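Local coordinates for AGR_L_2016p (Agrobacterium tumefaciens, PDB 2GVH), which probably hydrolyses the thioester bond of acyl-CoAs, releasing free CoA and a carboxylic acid, as a double hotdog thioesterase, at residues G175-A189 and I210-A224. Residues are numbered along the deposited sequence; the frame is centred on the assembly and turned at random.
Sequences GRMFGGEAIAYMTKA and IDFARAIEIGEIVEA
Met-177, a selenomethionine just ahead of helix 179-198, is tied through its backbone: its N-H runs almost straight into Ile-216 O, 2.7 Å from Met-177 N, with 172° at the hydrogen. Ile-218 N returns a more bent bond to Gly-175 O, and the two bonds bracket a single beta bridge between Arg-176 and Glu-217. From CB outward, the Met-177 side chain runs along Ile-216. Met-177 CB rests on Ile-216 CB (3.9 Å) and near Ile-216 O; CG leaves anti to the backbone N (chi1 -175°), which keeps the extended chain alongside Ile-216, both pointing the same way; Met-177 SE touches Ile-216 CG2 and CD1 and ends 3.9 Å from Val-222 CG1, the Met-177 and Val-222 side chains crossing at about a right angle. This is the hotdog arrangement: helix 179-198 lies along the antiparallel sheet that wraps it, its 179-189 part crossing strand 220-224 at -39°. One turn on from Gly-179, Ala-182 CB sits between Phe-212 CE1 and Ile-216 CD1, while Ile-183 CG1 meets the Phe-212 ring at its edge, 3.8 Å from Phe-212 CZ. Farther along, Val-222 CG2 sits over one face of the Tyr-185 ring, 3.8 Å from its centroid, and Ala-224 CB packs against both Tyr-185 CE2 (3.4 Å) and Ala-189 CB.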
ATOM      1  N   GLY B 175      -2.798  -9.818  14.666  1.00 71.94           N
ATOM      2  CA  GLY B 175      -1.554  -9.018  14.793  1.00 70.44           C
ATOM      3  C   GLY B 175      -0.274  -9.719  14.325  1.00 70.22           C
ATOM      4  O   GLY B 175       0.833  -9.360  14.741  1.00 71.16           O
ATOM      5  N   ARG B 176      -0.417 -10.714  13.450  1.00 69.85           N
ATOM      6  CA  ARG B 176       0.712 -11.555  13.082  1.00 68.04           C
ATOM      7  C   ARG B 176       1.003 -11.319  11.630  1.00 67.40           C
ATOM      8  O   ARG B 176       0.069 -11.304  10.806  1.00 68.23           O
ATOM      9  CB  ARG B 176       0.371 -13.037  13.271  1.00 66.95           C
ATOM     10  CG  ARG B 176       0.257 -13.468  14.700  1.00 70.62           C
ATOM     11  CD  ARG B 176       0.269 -14.998  14.834  1.00 69.54           C
ATOM     12  NE  ARG B 176      -0.209 -15.448  16.142  1.00 74.16           N
ATOM     13  CZ  ARG B 176      -1.434 -15.920  16.370  1.00 76.19           C
ATOM     14  NH1 ARG B 176      -2.317 -16.027  15.364  1.00 75.22           N
ATOM     15  NH2 ARG B 176      -1.774 -16.307  17.598  1.00 73.94           N
HETATM   16  N   MSE B 177       2.276 -11.133  11.298  1.00 64.28           N
HETATM   17  CA  MSE B 177       2.647 -10.946   9.903  1.00 63.31           C
HETATM   18  C   MSE B 177       2.308 -12.225   9.130  1.00 64.60           C
HETATM   19  O   MSE B 177       2.568 -13.330   9.641  1.00 67.22           O
HETATM   20  CB  MSE B 177       4.131 -10.683   9.802  1.00 61.23           C
HETATM   21  CG  MSE B 177       4.619 -10.361   8.430  1.00 65.33           C
HETATM   22 SE   MSE B 177       6.522  -9.990   8.487  1.00 74.72          SE
HETATM   23  CE  MSE B 177       6.590  -8.915   6.809  1.00 69.69           C
ATOM     24  N   PHE B 178       1.691 -12.100   7.956  1.00 62.14           N
ATOM     25  CA  PHE B 178       1.504 -13.247   7.089  1.00 62.60           C
ATOM     26  C   PHE B 178       2.871 -13.750   6.721  1.00 63.77           C
ATOM     27  O   PHE B 178       3.758 -12.946   6.388  1.00 65.78           O
ATOM     28  CB  PHE B 178       0.782 -12.867   5.785  1.00 60.89           C
ATOM     29  CG  PHE B 178      -0.614 -12.390   6.001  1.00 60.93           C
ATOM     30  CD1 PHE B 178      -1.635 -13.300   6.303  1.00 59.56           C
ATOM     31  CD2 PHE B 178      -0.928 -11.037   5.918  1.00 58.51           C
ATOM     32  CE1 PHE B 178      -2.942 -12.844   6.541  1.00 63.92           C
ATOM     33  CE2 PHE B 178      -2.230 -10.581   6.157  1.00 62.22           C
ATOM     34  CZ  PHE B 178      -3.244 -11.485   6.459  1.00 57.34           C
ATOM     35  N   GLY B 179       3.037 -15.067   6.734  1.00 60.14           N
ATOM     36  CA  GLY B 179       4.339 -15.673   6.457  1.00 59.89           C
ATOM     37  C   GLY B 179       4.661 -15.397   4.999  1.00 64.57           C
ATOM     38  O   GLY B 179       5.851 -15.291   4.608  1.00 66.58           O
ATOM     39  N   GLY B 180       3.628 -15.287   4.164  1.00 61.50           N
ATOM     40  CA  GLY B 180       3.905 -14.976   2.793  1.00 63.68           C
ATOM     41  C   GLY B 180       4.571 -13.625   2.690  1.00 64.91           C
ATOM     42  O   GLY B 180       5.338 -13.338   1.760  1.00 67.08           O
ATOM     43  N   GLU B 181       4.310 -12.778   3.666  1.00 64.20           N
ATOM     44  CA  GLU B 181       4.809 -11.437   3.551  1.00 64.02           C
ATOM     45  C   GLU B 181       6.234 -11.399   4.108  1.00 61.57           C
ATOM     46  O   GLU B 181       7.054 -10.638   3.677  1.00 63.12           O
ATOM     47  CB  GLU B 181       3.830 -10.473   4.207  1.00 62.29           C
ATOM     48  CG  GLU B 181       3.901  -9.123   3.625  1.00 72.56           C
ATOM     49  CD  GLU B 181       2.883  -8.937   2.570  1.00 78.63           C
ATOM     50  OE1 GLU B 181       1.819  -9.552   2.693  1.00 78.90           O
ATOM     51  OE2 GLU B 181       3.136  -8.194   1.608  1.00 86.71           O
ATOM     52  N   ALA B 182       6.525 -12.296   5.026  1.00 61.96           N
ATOM     53  CA  ALA B 182       7.868 -12.504   5.484  1.00 60.58           C
ATOM     54  C   ALA B 182       8.704 -13.148   4.406  1.00 61.52           C
ATOM     55  O   ALA B 182       9.914 -12.871   4.283  1.00 60.86           O
ATOM     56  CB  ALA B 182       7.856 -13.353   6.709  1.00 60.53           C
ATOM     57  N   ILE B 183       8.074 -14.024   3.611  1.00 62.57           N
ATOM     58  CA  ILE B 183       8.801 -14.717   2.576  1.00 62.64           C
ATOM     59  C   ILE B 183       9.216 -13.674   1.555  1.00 64.45           C
ATOM     60  O   ILE B 183      10.358 -13.675   1.093  1.00 67.83           O
ATOM     61  CB  ILE B 183       7.955 -15.824   1.944  1.00 65.29           C
ATOM     62  CG1 ILE B 183       7.988 -17.091   2.798  1.00 65.72           C
ATOM     63  CG2 ILE B 183       8.445 -16.230   0.509  1.00 61.28           C
ATOM     64  CD1 ILE B 183       6.823 -18.018   2.466  1.00 64.41           C
ATOM     65  N   ALA B 184       8.307 -12.759   1.245  1.00 64.10           N
ATOM     66  CA  ALA B 184       8.550 -11.790   0.161  1.00 64.54           C
ATOM     67  C   ALA B 184       9.707 -10.878   0.564  1.00 63.87           C
ATOM     68  O   ALA B 184      10.548 -10.544  -0.233  1.00 64.99           O
ATOM     69  CB  ALA B 184       7.312 -10.993  -0.144  1.00 63.46           C
ATOM     70  N   TYR B 185       9.794 -10.539   1.828  1.00 64.00           N
ATOM     71  CA  TYR B 185      10.921  -9.758   2.278  1.00 63.65           C
ATOM     72  C   TYR B 185      12.213 -10.565   2.093  1.00 65.00           C
ATOM     73  O   TYR B 185      13.237 -10.029   1.669  1.00 66.75           O
ATOM     74  CB  TYR B 185      10.715  -9.270   3.705  1.00 61.03           C
ATOM     75  CG  TYR B 185      11.762  -8.277   4.146  1.00 63.72           C
ATOM     76  CD1 TYR B 185      11.758  -6.959   3.670  1.00 62.90           C
ATOM     77  CD2 TYR B 185      12.783  -8.656   5.008  1.00 64.77           C
ATOM     78  CE1 TYR B 185      12.744  -6.026   4.056  1.00 63.38           C
ATOM     79  CE2 TYR B 185      13.759  -7.747   5.393  1.00 67.22           C
ATOM     80  CZ  TYR B 185      13.753  -6.447   4.921  1.00 67.07           C
ATOM     81  OH  TYR B 185      14.767  -5.585   5.356  1.00 67.78           O
HETATM   82  N   MSE B 186      12.148 -11.868   2.288  1.00 65.34           N
HETATM   83  CA  MSE B 186      13.351 -12.642   2.181  1.00 68.01           C
HETATM   84  C   MSE B 186      13.786 -12.670   0.750  1.00 68.80           C
HETATM   85  O   MSE B 186      14.969 -12.640   0.460  1.00 72.01           O
HETATM   86  CB  MSE B 186      13.142 -14.053   2.697  1.00 67.49           C
HETATM   87  CG  MSE B 186      12.892 -14.108   4.155  1.00 71.77           C
HETATM   88 SE   MSE B 186      12.277 -15.900   4.629  1.00 80.62          SE
HETATM   89  CE  MSE B 186      14.033 -16.754   4.896  1.00 75.68           C
ATOM     90  N   THR B 187      12.827 -12.736  -0.140  1.00 67.59           N
ATOM     91  CA  THR B 187      13.079 -12.737  -1.545  1.00 67.21           C
ATOM     92  C   THR B 187      13.664 -11.414  -1.991  1.00 65.94           C
ATOM     93  O   THR B 187      14.680 -11.391  -2.664  1.00 68.61           O
ATOM     94  CB  THR B 187      11.777 -13.034  -2.331  1.00 68.58           C
ATOM     95  OG1 THR B 187      11.207 -14.231  -1.820  1.00 69.28           O
ATOM     96  CG2 THR B 187      12.078 -13.276  -3.795  1.00 64.08           C
ATOM     97  N   LYS B 188      13.018 -10.309  -1.653  1.00 65.13           N
ATOM     98  CA  LYS B 188      13.653  -8.982  -1.789  1.00 63.37           C
ATOM     99  C   LYS B 188      15.144  -9.036  -1.388  1.00 62.79           C
ATOM    100  O   LYS B 188      16.000  -8.698  -2.188  1.00 61.19           O
ATOM    101  CB  LYS B 188      12.922  -7.945  -0.965  1.00 62.00           C
ATOM    102  CG  LYS B 188      13.299  -6.536  -1.315  1.00 63.21           C
ATOM    103  CD  LYS B 188      12.677  -5.587  -0.356  1.00 75.49           C
ATOM    104  CE  LYS B 188      12.063  -4.406  -1.070  1.00 83.58           C
ATOM    105  NZ  LYS B 188      11.351  -3.605  -0.030  1.00 90.50           N
ATOM    106  N   ALA B 189      15.456  -9.496  -0.183  1.00 59.08           N
ATOM    107  CA  ALA B 189      16.879  -9.575   0.200  1.00 60.95           C
ATOM    108  C   ALA B 189      17.693 -10.484  -0.739  1.00 61.20           C
ATOM    109  O   ALA B 189      18.822 -10.185  -1.077  1.00 62.74           O
ATOM    110  CB  ALA B 189      17.049  -9.986   1.677  1.00 59.74           C
ATOM    111  N   ILE B 210      10.783 -23.578   3.257  1.00 67.74           N
ATOM    112  CA  ILE B 210      11.025 -22.600   4.307  1.00 67.20           C
ATOM    113  C   ILE B 210      10.163 -22.960   5.487  1.00 66.70           C
ATOM    114  O   ILE B 210       8.935 -23.065   5.324  1.00 66.74           O
ATOM    115  CB  ILE B 210      10.651 -21.178   3.849  1.00 68.82           C
ATOM    116  CG1 ILE B 210      11.576 -20.742   2.720  1.00 67.68           C
ATOM    117  CG2 ILE B 210      10.777 -20.190   5.021  1.00 68.15           C
ATOM    118  CD1 ILE B 210      11.155 -19.514   2.071  1.00 65.70           C
ATOM    119  N   ASP B 211      10.813 -23.169   6.640  1.00 66.94           N
ATOM    120  CA  ASP B 211      10.148 -23.439   7.924  1.00 66.77           C
ATOM    121  C   ASP B 211      10.200 -22.230   8.818  1.00 64.57           C
ATOM    122  O   ASP B 211      11.233 -21.595   8.914  1.00 65.37           O
ATOM    123  CB  ASP B 211      10.804 -24.621   8.637  1.00 68.69           C
ATOM    124  CG  ASP B 211      10.568 -25.943   7.910  1.00 73.85           C
ATOM    125  OD1 ASP B 211       9.388 -26.316   7.700  1.00 78.40           O
ATOM    126  OD2 ASP B 211      11.559 -26.612   7.549  1.00 79.11           O
ATOM    127  N   PHE B 212       9.087 -21.907   9.465  1.00 63.86           N
ATOM    128  CA  PHE B 212       9.016 -20.740  10.329  1.00 62.97           C
ATOM    129  C   PHE B 212       9.090 -21.155  11.766  1.00 63.05           C
ATOM    130  O   PHE B 212       8.301 -21.981  12.182  1.00 63.60           O
ATOM    131  CB  PHE B 212       7.718 -19.984  10.108  1.00 62.90           C
ATOM    132  CG  PHE B 212       7.691 -19.210   8.859  1.00 65.19           C
ATOM    133  CD1 PHE B 212       8.229 -17.938   8.818  1.00 67.60           C
ATOM    134  CD2 PHE B 212       7.105 -19.735   7.702  1.00 65.67           C
ATOM    135  CE1 PHE B 212       8.189 -17.197   7.627  1.00 67.45           C
ATOM    136  CE2 PHE B 212       7.072 -19.008   6.531  1.00 66.29           C
ATOM    137  CZ  PHE B 212       7.621 -17.745   6.487  1.00 65.09           C
ATOM    138  N   ALA B 213      10.009 -20.568  12.531  1.00 62.98           N
ATOM    139  CA  ALA B 213      10.185 -20.983  13.945  1.00 64.78           C
ATOM    140  C   ALA B 213       9.198 -20.294  14.862  1.00 66.73           C
ATOM    141  O   ALA B 213       8.678 -20.908  15.763  1.00 67.44           O
ATOM    142  CB  ALA B 213      11.614 -20.763  14.436  1.00 62.54           C
ATOM    143  N   ARG B 214       8.942 -19.014  14.640  1.00 69.86           N
ATOM    144  CA  ARG B 214       7.889 -18.315  15.374  1.00 72.75           C
ATOM    145  C   ARG B 214       7.194 -17.333  14.442  1.00 73.34           C
ATOM    146  O   ARG B 214       7.655 -17.098  13.343  1.00 75.00           O
ATOM    147  CB  ARG B 214       8.422 -17.638  16.661  1.00 73.00           C
ATOM    148  CG  ARG B 214       9.228 -16.385  16.455  1.00 74.98           C
ATOM    149  CD  ARG B 214       9.757 -15.790  17.794  1.00 80.49           C
ATOM    150  NE  ARG B 214       8.814 -14.950  18.551  1.00 89.22           N
ATOM    151  CZ  ARG B 214       8.314 -13.783  18.130  1.00 96.54           C
ATOM    152  NH1 ARG B 214       8.628 -13.291  16.925  1.00 94.71           N
ATOM    153  NH2 ARG B 214       7.473 -13.109  18.912  1.00 92.81           N
ATOM    154  N   ALA B 215       6.066 -16.796  14.880  1.00 74.58           N
ATOM    155  CA  ALA B 215       5.327 -15.830  14.097  1.00 74.18           C
ATOM    156  C   ALA B 215       5.850 -14.447  14.453  1.00 73.89           C
ATOM    157  O   ALA B 215       6.285 -14.204  15.598  1.00 74.35           O
ATOM    158  CB  ALA B 215       3.841 -15.950  14.370  1.00 73.80           C
ATOM    159  N   ILE B 216       5.819 -13.568  13.452  1.00 72.51           N
ATOM    160  CA  ILE B 216       6.292 -12.186  13.567  1.00 72.38           C
ATOM    161  C   ILE B 216       5.127 -11.268  13.885  1.00 73.10           C
ATOM    162  O   ILE B 216       4.101 -11.337  13.218  1.00 71.61           O
ATOM    163  CB  ILE B 216       6.945 -11.717  12.234  1.00 72.20           C
ATOM    164  CG1 ILE B 216       8.199 -12.540  11.983  1.00 70.11           C
ATOM    165  CG2 ILE B 216       7.317 -10.230  12.281  1.00 67.91           C
ATOM    166  CD1 ILE B 216       8.582 -12.607  10.564  1.00 68.47           C
ATOM    167  N   GLU B 217       5.321 -10.395  14.880  1.00 75.62           N
ATOM    168  CA  GLU B 217       4.284  -9.478  15.322  1.00 78.35           C
ATOM    169  C   GLU B 217       4.391  -8.034  14.832  1.00 80.10           C
ATOM    170  O   GLU B 217       5.452  -7.556  14.459  1.00 79.14           O
ATOM    171  CB  GLU B 217       4.151  -9.538  16.837  1.00 79.28           C
ATOM    172  CG  GLU B 217       3.217 -10.670  17.248  1.00 86.56           C
ATOM    173  CD  GLU B 217       3.555 -11.262  18.583  1.00 96.17           C
ATOM    174  OE1 GLU B 217       3.781 -10.479  19.539  1.00101.02           O
ATOM    175  OE2 GLU B 217       3.571 -12.513  18.674  1.00 95.84           O
ATOM    176  N   ILE B 218       3.246  -7.365  14.826  1.00 83.15           N
ATOM    177  CA  ILE B 218       3.077  -6.010  14.306  1.00 84.54           C
ATOM    178  C   ILE B 218       4.046  -4.944  14.878  1.00 84.84           C
ATOM    179  O   ILE B 218       4.541  -4.090  14.124  1.00 86.71           O
ATOM    180  CB  ILE B 218       1.565  -5.573  14.427  1.00 85.68           C
ATOM    181  CG1 ILE B 218       1.273  -4.278  13.666  1.00 84.86           C
ATOM    182  CG2 ILE B 218       1.121  -5.481  15.899  1.00 88.10           C
ATOM    183  CD1 ILE B 218       1.595  -4.347  12.242  1.00 87.41           C
ATOM    184  N   GLY B 219       4.338  -4.995  16.177  1.00 82.59           N
ATOM    185  CA  GLY B 219       5.256  -4.014  16.785  1.00 80.98           C
ATOM    186  C   GLY B 219       6.744  -4.313  16.600  1.00 80.79           C
ATOM    187  O   GLY B 219       7.594  -3.907  17.433  1.00 80.55           O
ATOM    188  N   GLU B 220       7.075  -5.020  15.517  1.00 76.95           N
ATOM    189  CA  GLU B 220       8.432  -5.536  15.343  1.00 73.70           C
ATOM    190  C   GLU B 220       9.050  -5.151  14.010  1.00 72.96           C
ATOM    191  O   GLU B 220       8.330  -4.834  13.028  1.00 72.98           O
ATOM    192  CB  GLU B 220       8.459  -7.070  15.488  1.00 73.19           C
ATOM    193  CG  GLU B 220       8.026  -7.615  16.860  1.00 73.26           C
ATOM    194  CD  GLU B 220       8.059  -9.140  16.966  1.00 75.16           C
ATOM    195  OE1 GLU B 220       7.989  -9.849  15.936  1.00 76.70           O
ATOM    196  OE2 GLU B 220       8.138  -9.637  18.101  1.00 80.45           O
ATOM    197  N   ILE B 221      10.384  -5.176  13.978  1.00 68.99           N
ATOM    198  CA  ILE B 221      11.072  -5.115  12.694  1.00 67.60           C
ATOM    199  C   ILE B 221      11.519  -6.493  12.251  1.00 66.53           C
ATOM    200  O   ILE B 221      11.810  -7.341  13.091  1.00 66.80           O
ATOM    201  CB  ILE B 221      12.248  -4.143  12.690  1.00 66.19           C
ATOM    202  CG1 ILE B 221      13.221  -4.460  13.830  1.00 70.73           C
ATOM    203  CG2 ILE B 221      11.740  -2.751  12.816  1.00 70.85           C
ATOM    204  CD1 ILE B 221      14.625  -4.136  13.496  1.00 66.33           C
ATOM    205  N   VAL B 222      11.495  -6.735  10.942  1.00 64.91           N
ATOM    206  CA  VAL B 222      12.184  -7.879  10.381  1.00 64.02           C
ATOM    207  C   VAL B 222      13.621  -7.460  10.040  1.00 63.39           C
ATOM    208  O   VAL B 222      13.878  -6.301   9.711  1.00 63.95           O
ATOM    209  CB  VAL B 222      11.513  -8.407   9.097  1.00 64.31           C
ATOM    210  CG1 VAL B 222      10.167  -9.056   9.405  1.00 62.96           C
ATOM    211  CG2 VAL B 222      11.369  -7.296   8.070  1.00 63.63           C
ATOM    212  N   GLU B 223      14.545  -8.406  10.125  1.00 62.37           N
ATOM    213  CA  GLU B 223      15.909  -8.214   9.649  1.00 62.44           C
ATOM    214  C   GLU B 223      16.318  -9.374   8.772  1.00 60.29           C
ATOM    215  O   GLU B 223      16.380 -10.491   9.240  1.00 59.97           O
ATOM    216  CB  GLU B 223      16.880  -8.084  10.817  1.00 62.15           C
ATOM    217  CG  GLU B 223      18.277  -7.793  10.390  1.00 67.04           C
ATOM    218  CD  GLU B 223      19.210  -7.578  11.591  1.00 70.21           C
ATOM    219  OE1 GLU B 223      19.115  -6.527  12.262  1.00 69.51           O
ATOM    220  OE2 GLU B 223      20.047  -8.456  11.865  1.00 76.69           O
ATOM    221  N   ALA B 224      16.572  -9.100   7.494  1.00 59.41           N
ATOM    222  CA  ALA B 224      16.994 -10.147   6.555  1.00 59.80           C
ATOM    223  C   ALA B 224      18.482 -10.122   6.280  1.00 61.76           C
ATOM    224  O   ALA B 224      19.054  -9.055   6.136  1.00 64.64           O
ATOM    225  CB  ALA B 224      16.202 -10.049   5.237  1.00 57.59           C
TER